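Local coordinates for protein putative isomerase (Sinorhizobium meliloti, PDB 2PPG) that is a putative isomerase of unknown function that belongs to the enolase superfamily, pairing a capping N-terminal domain with a modified TIM barrel, at residues A158-L163 with H343-S348; S185-S190 with R213-M218; W240-P245 with V261-A266. All coordinates share one frame; numbering follows the deposited sequence.

Contact 1. Residues A158-L163 with H343-S348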
loop_
_atom_site.group_PDB
_atom_site.type_symbol
_atom_site.label_atom_id
_atom_site.label_comp_id
_atom_site.label_asym_id
_atom_site.label_seq_id
_atom_site.Cartn_x
_atom_site.Cartn_y
_atom_site.Cartn_z
ATOM N N ALA A 158 21.572 25.184 22.732
ATOM C CA ALA A 158 22.714 24.620 22.020
ATOM C C ALA A 158 23.047 23.282 22.643
ATOM O O ALA A 158 22.782 23.069 23.818
ATOM C CB ALA A 158 23.893 25.547 22.112
ATOM N N TYR A 159 23.616 22.369 21.875
ATOM C CA TYR A 159 24.139 21.159 22.503
ATOM C C TYR A 159 25.589 20.973 22.141
ATOM O O TYR A 159 26.001 21.294 21.027
ATOM C CB TYR A 159 23.316 19.919 22.163
ATOM C CG TYR A 159 23.408 19.425 20.733
ATOM C CD1 TYR A 159 24.451 18.590 20.333
ATOM C CD2 TYR A 159 22.430 19.738 19.802
ATOM C CE1 TYR A 159 24.539 18.114 19.063
ATOM C CE2 TYR A 159 22.505 19.256 18.515
ATOM C CZ TYR A 159 23.567 18.445 18.149
ATOM O OH TYR A 159 23.672 17.948 16.867
ATOM N N ILE A 160 26.348 20.475 23.107
ATOM C CA ILE A 160 27.760 20.173 22.952
ATOM C C ILE A 160 27.946 18.978 22.039
ATOM O O ILE A 160 27.416 17.895 22.287
ATOM C CB ILE A 160 28.398 19.849 24.312
ATOM C CG1 ILE A 160 28.344 21.070 25.222
ATOM C CG2 ILE A 160 29.843 19.391 24.131
ATOM C CD1 ILE A 160 29.308 22.149 24.792
ATOM N N SER A 161 28.705 19.193 20.973
ATOM C CA SER A 161 28.955 18.169 19.975
ATOM C C SER A 161 30.426 17.865 19.965
ATOM O O SER A 161 31.248 18.781 20.007
ATOM C CB SER A 161 28.561 18.681 18.597
ATOM O OG SER A 161 28.621 17.640 17.641
ATOM N N GLY A 162 30.759 16.579 19.916
ATOM C CA GLY A 162 32.153 16.152 19.857
ATOM C C GLY A 162 32.942 16.306 21.145
ATOM O O GLY A 162 32.974 17.375 21.770
ATOM N N LEU A 163 33.601 15.225 21.541
ATOM C CA LEU A 163 34.408 15.227 22.750
ATOM C C LEU A 163 35.763 14.665 22.404
ATOM O O LEU A 163 35.967 13.466 22.515
ATOM C CB LEU A 163 33.756 14.360 23.817
ATOM C CG LEU A 163 32.311 14.702 24.152
ATOM C CD1 LEU A 163 31.700 13.601 24.992
ATOM C CD2 LEU A 163 32.242 16.060 24.864
ATOM N N HIS A 343 20.143 23.474 18.542
ATOM C CA HIS A 343 21.113 23.721 17.482
ATOM C C HIS A 343 22.458 23.180 17.932
ATOM O O HIS A 343 22.905 23.469 19.038
ATOM C CB HIS A 343 21.205 25.224 17.214
ATOM C CG HIS A 343 21.902 25.589 15.942
ATOM N ND1 HIS A 343 23.259 25.409 15.749
ATOM C CD2 HIS A 343 21.435 26.169 14.809
ATOM C CE1 HIS A 343 23.591 25.847 14.547
ATOM N NE2 HIS A 343 22.503 26.311 13.954
ATOM N N GLU A 344 23.097 22.384 17.080
ATOM C CA GLU A 344 24.434 21.856 17.367
ATOM C C GLU A 344 25.438 22.973 17.673
ATOM O O GLU A 344 25.402 24.042 17.062
ATOM C CB GLU A 344 24.935 21.014 16.190
ATOM C CG GLU A 344 26.209 20.247 16.475
ATOM C CD GLU A 344 26.674 19.365 15.320
ATOM O OE1 GLU A 344 26.267 19.600 14.163
ATOM O OE2 GLU A 344 27.462 18.429 15.569
ATOM N N PHE A 345 26.334 22.711 18.618
ATOM C CA PHE A 345 27.394 23.658 18.966
ATOM C C PHE A 345 28.747 22.958 19.085
ATOM O O PHE A 345 29.007 22.202 20.040
ATOM C CB PHE A 345 27.031 24.400 20.252
ATOM C CG PHE A 345 28.168 25.173 20.872
ATOM C CD1 PHE A 345 28.822 26.187 20.172
ATOM C CD2 PHE A 345 28.551 24.924 22.183
ATOM C CE1 PHE A 345 29.844 26.913 20.770
ATOM C CE2 PHE A 345 29.577 25.656 22.778
ATOM C CZ PHE A 345 30.221 26.643 22.072
ATOM N N GLN A 346 29.588 23.216 18.088
ATOM C CA GLN A 346 30.965 22.762 18.054
ATOM C C GLN A 346 31.827 23.727 18.855
ATOM O O GLN A 346 32.411 24.655 18.302
ATOM C CB GLN A 346 31.469 22.731 16.610
ATOM C CG GLN A 346 30.634 21.891 15.641
ATOM C CD GLN A 346 31.146 20.468 15.503
ATOM O OE1 GLN A 346 32.238 20.153 15.962
ATOM N NE2 GLN A 346 30.354 19.603 14.875
ATOM N N HIS A 347 31.901 23.502 20.159
ATOM C CA HIS A 347 32.740 24.295 21.054
ATOM C C HIS A 347 34.190 24.410 20.568
ATOM O O HIS A 347 34.762 25.498 20.539
ATOM C CB HIS A 347 32.699 23.682 22.453
ATOM C CG HIS A 347 33.051 22.232 22.472
ATOM N ND1 HIS A 347 34.293 21.776 22.849
ATOM C CD2 HIS A 347 32.342 21.137 22.106
ATOM C CE1 HIS A 347 34.330 20.461 22.738
ATOM N NE2 HIS A 347 33.159 20.047 22.291
ATOM N N SER A 348 34.767 23.284 20.174
ATOM C CA SER A 348 36.165 23.214 19.755
ATOM C C SER A 348 36.485 24.054 18.506
ATOM O O SER A 348 37.651 24.329 18.218
ATOM C CB SER A 348 36.551 21.747 19.536
ATOM O OG SER A 348 35.461 21.016 18.990
#
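Tyr159 lays one face of its ring over the backbone of Glu344, whose CA stands 3.7 Å from the ring centroid in a CH-pi contact. Its CG sits between the backbone N and the carbonyl carbon (chi1 70°), and this turn tips the ring across toward the neighbouring strand. Glu344 continues on that face of the ring as an extended chain, its carboxylate plane turned only 19° from that of the ring but displaced to the Glu344 side of it. At its end OE2 takes a short bond of 2.5 Å from Ser161 OG through its anti lone pair; a small hydroxyl suits this place because it reaches the acid without crowding it. Lys187 supplies a salt bridge to the same OE2 and a hydrogen bond to Tyr159 OH, while OE1 accepts from Ala319 N, so the buried carboxylate is held at both oxygens.

The opposite face of the sheet is mainly apolar. Ile160 and Phe345 run alongside each other from the same face of the sheet, with CD1 of Ile160 3.9 Å from CD2 of Phe345, and Ala158 CB fits against Phe345 CB. Beyond them the His347 side chain comes across Ile160, CD2 3.7 Å from Ile160 CG2. Its ring then meets Gly162 at the edge: NE2 donates to Gly162 O over 2.7 Å, in the ring plane and nearly straight (163°). Gly162, with positive phi, turns the chain here at little cost.

Between the strands, Tyr159 N bonds to His343 O, Phe345 N to Tyr159 O and Ser161 N to Phe345 O, a parallel ladder. Strands 155-161 and 343-345 are the first and last of the barrel, and their pairing closes the TIM-barrel cylinder, polar side inward and hydrophobic side toward the helices.

Contact 2. Residues S185-S190 with R213-M218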
loop_
_atom_site.group_PDB
_atom_site.type_symbol
_atom_site.label_atom_id
_atom_site.label_comp_id
_atom_site.label_asym_id
_atom_site.label_seq_id
_atom_site.Cartn_x
_atom_site.Cartn_y
_atom_site.Cartn_z
ATOM N N SER A 185 22.909 19.238 27.028
ATOM C CA SER A 185 22.637 18.359 25.891
ATOM C C SER A 185 23.966 18.029 25.242
ATOM O O SER A 185 24.843 18.893 25.141
ATOM C CB SER A 185 21.709 19.023 24.879
ATOM O OG SER A 185 20.400 19.143 25.383
ATOM N N PHE A 186 24.125 16.778 24.823
ATOM C CA PHE A 186 25.423 16.289 24.370
ATOM C C PHE A 186 25.271 15.344 23.195
ATOM O O PHE A 186 24.250 14.672 23.061
ATOM C CB PHE A 186 26.160 15.605 25.543
ATOM C CG PHE A 186 26.373 16.523 26.716
ATOM C CD1 PHE A 186 27.541 17.264 26.831
ATOM C CD2 PHE A 186 25.372 16.708 27.661
ATOM C CE1 PHE A 186 27.705 18.162 27.884
ATOM C CE2 PHE A 186 25.530 17.596 28.706
ATOM C CZ PHE A 186 26.694 18.329 28.817
ATOM N N LYS A 187 26.278 15.317 22.331
ATOM C CA LYS A 187 26.362 14.309 21.283
ATOM C C LYS A 187 27.806 13.841 21.145
ATOM O O LYS A 187 28.719 14.651 21.036
ATOM C CB LYS A 187 25.874 14.873 19.947
ATOM C CG LYS A 187 25.658 13.816 18.878
ATOM C CD LYS A 187 25.182 14.428 17.591
ATOM C CE LYS A 187 26.330 15.010 16.797
ATOM N NZ LYS A 187 25.804 15.945 15.775
ATOM N N PHE A 188 28.017 12.537 21.151
ATOM C CA PHE A 188 29.336 11.983 20.855
ATOM C C PHE A 188 29.321 11.272 19.513
ATOM O O PHE A 188 28.303 10.711 19.109
ATOM C CB PHE A 188 29.764 11.004 21.944
ATOM C CG PHE A 188 28.943 9.747 21.995
ATOM C CD1 PHE A 188 29.376 8.585 21.359
ATOM C CD2 PHE A 188 27.762 9.708 22.691
ATOM C CE1 PHE A 188 28.639 7.418 21.415
ATOM C CE2 PHE A 188 27.022 8.542 22.748
ATOM C CZ PHE A 188 27.463 7.400 22.109
ATOM N N ALA A 189 30.459 11.289 18.829
ATOM C CA ALA A 189 30.615 10.560 17.558
ATOM C C ALA A 189 31.015 9.119 17.825
ATOM O O ALA A 189 31.904 8.865 18.630
ATOM C CB ALA A 189 31.655 11.240 16.664
ATOM N N SER A 190 30.361 8.179 17.147
ATOM C CA SER A 190 30.707 6.754 17.280
ATOM C C SER A 190 32.072 6.320 16.695
ATOM O O SER A 190 32.640 5.345 17.178
ATOM C CB SER A 190 29.578 5.850 16.774
ATOM O OG SER A 190 29.479 5.889 15.368
ATOM N N ARG A 213 20.524 15.329 28.307
ATOM C CA ARG A 213 20.233 14.669 27.027
ATOM C C ARG A 213 21.515 14.292 26.309
ATOM O O ARG A 213 22.474 15.075 26.264
ATOM C CB ARG A 213 19.365 15.534 26.126
ATOM C CG ARG A 213 17.984 15.813 26.678
ATOM C CD ARG A 213 17.116 16.557 25.670
ATOM N NE ARG A 213 17.705 17.838 25.282
ATOM C CZ ARG A 213 17.147 18.695 24.429
ATOM N NH1 ARG A 213 15.986 18.412 23.869
ATOM N NH2 ARG A 213 17.758 19.831 24.126
ATOM N N ILE A 214 21.531 13.075 25.767
ATOM C CA ILE A 214 22.735 12.492 25.183
ATOM C C ILE A 214 22.381 11.748 23.899
ATOM O O ILE A 214 21.683 10.726 23.906
ATOM C CB ILE A 214 23.425 11.501 26.147
ATOM C CG1 ILE A 214 23.809 12.179 27.465
ATOM C CG2 ILE A 214 24.686 10.955 25.518
ATOM C CD1 ILE A 214 24.234 11.208 28.544
ATOM N N ALA A 215 22.869 12.270 22.790
ATOM C CA ALA A 215 22.609 11.672 21.509
ATOM C C ALA A 215 23.867 10.976 20.999
ATOM O O ALA A 215 24.961 11.171 21.537
ATOM C CB ALA A 215 22.145 12.737 20.537
ATOM N N CYS A 216 23.696 10.153 19.970
ATOM C CA CYS A 216 24.806 9.471 19.324
ATOM C C CYS A 216 24.825 9.703 17.806
ATOM O O CYS A 216 23.845 9.427 17.111
ATOM C CB CYS A 216 24.733 7.982 19.608
ATOM S SG CYS A 216 26.016 7.049 18.756
ATOM N N ASP A 217 25.938 10.213 17.296
ATOM C CA ASP A 217 26.095 10.380 15.861
ATOM C C ASP A 217 26.825 9.150 15.315
ATOM O O ASP A 217 28.011 8.978 15.542
ATOM C CB ASP A 217 26.855 11.675 15.563
ATOM C CG ASP A 217 27.065 11.927 14.067
ATOM O OD1 ASP A 217 26.806 11.030 13.234
ATOM O OD2 ASP A 217 27.499 13.046 13.716
HETATM N N MSE A 218 26.111 8.311 14.573
HETATM C CA MSE A 218 26.628 7.012 14.153
HETATM C C MSE A 218 27.375 6.952 12.822
HETATM O O MSE A 218 27.837 5.889 12.419
HETATM C CB MSE A 218 25.500 6.008 14.139
HETATM C CG MSE A 218 24.968 5.741 15.506
HETATM SE SE MSE A 218 23.267 4.849 15.383
HETATM C CE MSE A 218 22.648 5.350 17.156
#
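Arg213 grips Ser185 side-on, NE and NH2 both donating to Ser185 OG at 3.0 Å with the oxygen close to the guanidinium plane; a serine suits the place because one small acceptor can serve two N-H groups. Arg213 O receives Phe186 N. Ile214, on the other face of the sheet, brings CG2 near the edge of the Phe188 ring. Ala215 donates from N to Phe186 O, a straight bond of 2.8 Å, and its bare methyl lets Lys187 CG pass 4.0 Å from CB. This parallel pairing, with helix 197-208 as the connection, is a beta-alpha-beta crossover of the TIM barrel. Cys216 swings SG away from its backbone N (chi1 176°) and obliquely beside the Phe188 ring, 4.2 Å from the centroid. Asp217 meets Lys187 next: CB lies 3.6 Å from Lys187 CE, whereas OD2 and NZ form a long salt bridge of 3.9 Å; the ammonium has its strongest partner in Glu243 and is also bridged to Glu344. Asp217 O accepts Ser190 N at 3.0 Å. At Met218, a selenomethionine, CA touches Ser190 OG while the side chain heads off toward Ile231 and Met234 of helix 224-234.

Contact 3. Residues W240-P245 with V261-A266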
loop_
_atom_site.group_PDB
_atom_site.type_symbol
_atom_site.label_atom_id
_atom_site.label_comp_id
_atom_site.label_asym_id
_atom_site.label_seq_id
_atom_site.Cartn_x
_atom_site.Cartn_y
_atom_site.Cartn_z
ATOM N N TRP A 240 18.788 10.215 23.519
ATOM C CA TRP A 240 18.098 11.386 22.976
ATOM C C TRP A 240 17.795 11.203 21.490
ATOM O O TRP A 240 16.632 11.193 21.090
ATOM C CB TRP A 240 18.974 12.619 23.201
ATOM C CG TRP A 240 18.415 13.920 22.717
ATOM C CD1 TRP A 240 17.091 14.237 22.506
ATOM C CD2 TRP A 240 19.161 15.104 22.421
ATOM N NE1 TRP A 240 16.981 15.528 22.063
ATOM C CE2 TRP A 240 18.234 16.090 22.012
ATOM C CE3 TRP A 240 20.526 15.424 22.447
ATOM C CZ2 TRP A 240 18.632 17.378 21.635
ATOM C CZ3 TRP A 240 20.916 16.703 22.073
ATOM C CH2 TRP A 240 19.974 17.663 21.673
ATOM N N PHE A 241 18.828 11.048 20.667
ATOM C CA PHE A 241 18.587 10.714 19.265
ATOM C C PHE A 241 19.716 9.973 18.551
ATOM O O PHE A 241 20.883 10.089 18.915
ATOM C CB PHE A 241 18.139 11.939 18.466
ATOM C CG PHE A 241 19.190 13.020 18.320
ATOM C CD1 PHE A 241 20.227 12.895 17.394
ATOM C CD2 PHE A 241 19.096 14.201 19.054
ATOM C CE1 PHE A 241 21.178 13.914 17.239
ATOM C CE2 PHE A 241 20.035 15.229 18.896
ATOM C CZ PHE A 241 21.071 15.089 17.992
ATOM N N ALA A 242 19.342 9.185 17.546
ATOM C CA ALA A 242 20.298 8.516 16.673
ATOM C C ALA A 242 20.465 9.329 15.397
ATOM O O ALA A 242 19.501 9.587 14.694
ATOM C CB ALA A 242 19.812 7.136 16.345
ATOM N N GLU A 243 21.690 9.743 15.110
ATOM C CA GLU A 243 21.988 10.514 13.902
ATOM C C GLU A 243 22.717 9.641 12.880
ATOM O O GLU A 243 23.539 8.798 13.249
ATOM C CB GLU A 243 22.831 11.745 14.267
ATOM C CG GLU A 243 23.602 12.380 13.106
ATOM C CD GLU A 243 24.280 13.684 13.480
ATOM O OE1 GLU A 243 23.920 14.261 14.526
ATOM O OE2 GLU A 243 25.171 14.138 12.726
ATOM N N ALA A 244 22.407 9.852 11.601
ATOM C CA ALA A 244 23.025 9.116 10.491
ATOM C C ALA A 244 23.281 7.628 10.772
ATOM O O ALA A 244 24.423 7.198 10.718
ATOM C CB ALA A 244 24.313 9.795 10.082
ATOM N N PRO A 245 22.223 6.832 11.058
ATOM C CA PRO A 245 22.471 5.443 11.447
ATOM C C PRO A 245 22.769 4.509 10.266
ATOM O O PRO A 245 23.412 3.477 10.456
ATOM C CB PRO A 245 21.160 5.032 12.128
ATOM C CG PRO A 245 20.126 5.825 11.454
ATOM C CD PRO A 245 20.777 7.137 11.037
ATOM N N VAL A 261 12.687 1.084 16.502
ATOM C CA VAL A 261 13.135 1.595 17.804
ATOM C C VAL A 261 12.304 2.799 18.230
ATOM O O VAL A 261 11.812 3.546 17.390
ATOM C CB VAL A 261 14.627 1.996 17.774
ATOM C CG1 VAL A 261 15.503 0.773 17.611
ATOM C CG2 VAL A 261 14.906 3.009 16.656
ATOM N N SER A 262 12.134 3.006 19.525
ATOM C CA SER A 262 11.337 4.153 19.955
ATOM C C SER A 262 12.132 5.468 19.848
ATOM O O SER A 262 11.550 6.549 19.852
ATOM C CB SER A 262 10.790 3.942 21.363
ATOM O OG SER A 262 11.854 3.710 22.258
ATOM N N THR A 263 13.454 5.351 19.732
ATOM C CA THR A 263 14.358 6.490 19.637
ATOM C C THR A 263 14.167 7.308 18.366
ATOM O O THR A 263 14.030 6.763 17.254
ATOM C CB THR A 263 15.827 6.032 19.666
ATOM O OG1 THR A 263 16.125 5.453 20.935
ATOM C CG2 THR A 263 16.782 7.212 19.419
ATOM N N ALA A 264 14.179 8.624 18.550
ATOM C CA ALA A 264 14.047 9.572 17.470
ATOM C C ALA A 264 15.236 9.446 16.503
ATOM O O ALA A 264 16.374 9.318 16.932
ATOM C CB ALA A 264 13.963 10.947 18.046
ATOM N N ILE A 265 14.961 9.458 15.203
ATOM C CA ILE A 265 16.007 9.274 14.203
ATOM C C ILE A 265 16.285 10.587 13.509
ATOM O O ILE A 265 15.358 11.227 13.013
ATOM C CB ILE A 265 15.619 8.220 13.130
ATOM C CG1 ILE A 265 15.423 6.838 13.761
ATOM C CG2 ILE A 265 16.661 8.160 12.030
ATOM C CD1 ILE A 265 16.525 6.423 14.658
ATOM N N ALA A 266 17.557 10.978 13.471
ATOM C CA ALA A 266 17.940 12.295 12.962
ATOM C C ALA A 266 18.828 12.182 11.749
ATOM O O ALA A 266 19.818 11.438 11.772
ATOM C CB ALA A 266 18.646 13.090 14.042
HETATM O O HOH W 1 14.210 9.508 21.399
#
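Phe241 and Ala266 meet inside the barrel, the methyl of Ala266 approaching the ring obliquely at 3.7 Å from CD1. The ring stands out from the strand into the barrel, with CD2 over the centre of the Trp240 ring and CD1 toward Ala266; the small methyl of Ala266 fits beside so bulky a ring. On the other face, Ala242 and Ile265 are turned outward together. The CD1 end of Ile265 bends to within 3.8 Å of Ala242 CB, while its CG2 branch lies 4.2 Å from Pro245 CG, so one branched side chain serves two neighbours. Thr263 divides its groups: CG2 lies 3.7 Å from Ala242 N, and OG1 is hydrogen-bonded to Glu235 OE2.

Three nearly axial hydrogen bonds join the backbones: Ala242 N to Ala264 O, Ala266 N to Ala242 O (2.7 Å) and Ala244 N to Ala266 O. At the Trp240 end of the ladder a water bridges the gap, donating a hydrogen bond to Trp240 O and accepting one from Ala264 N. Glu243 extends inward to Lys187 and Gln290.

Helix 251-260 links the two strands as a beta-alpha-beta unit and packs on Ile265 and Pro245 through Leu254; helix 224-234 covers Ala242 and Thr263 through Ile231, and strand 213-217 flanks the pair beyond strand 241-243.

All three contacts belong to one barrel wall. Contacts 1 and 2 lie about 10 Å apart, centre to centre, and adjoin directly: Ile160 O probably accepts from Lys187 N at 2.8 Å. Contacts 2 and 3 are again about 10 Å apart, and contacts 1 and 3 about 17 Å, yet Tyr159 CD2 reaches Trp240 CH2 at 3.7 Å across the interior. Lys187 ties the set together: NZ lies 2.8 Å from Glu243 OE1, its charge shared with contact 1. Like-charged Asp217 OD2 and Glu243 OE2 lie 2.8 Å apart, with Glu269 OE1 close by; three acids at the C-terminal ends of successive strands, where TIM barrels carry active sites, are consistent with the metal site of enolase-superfamily relatives.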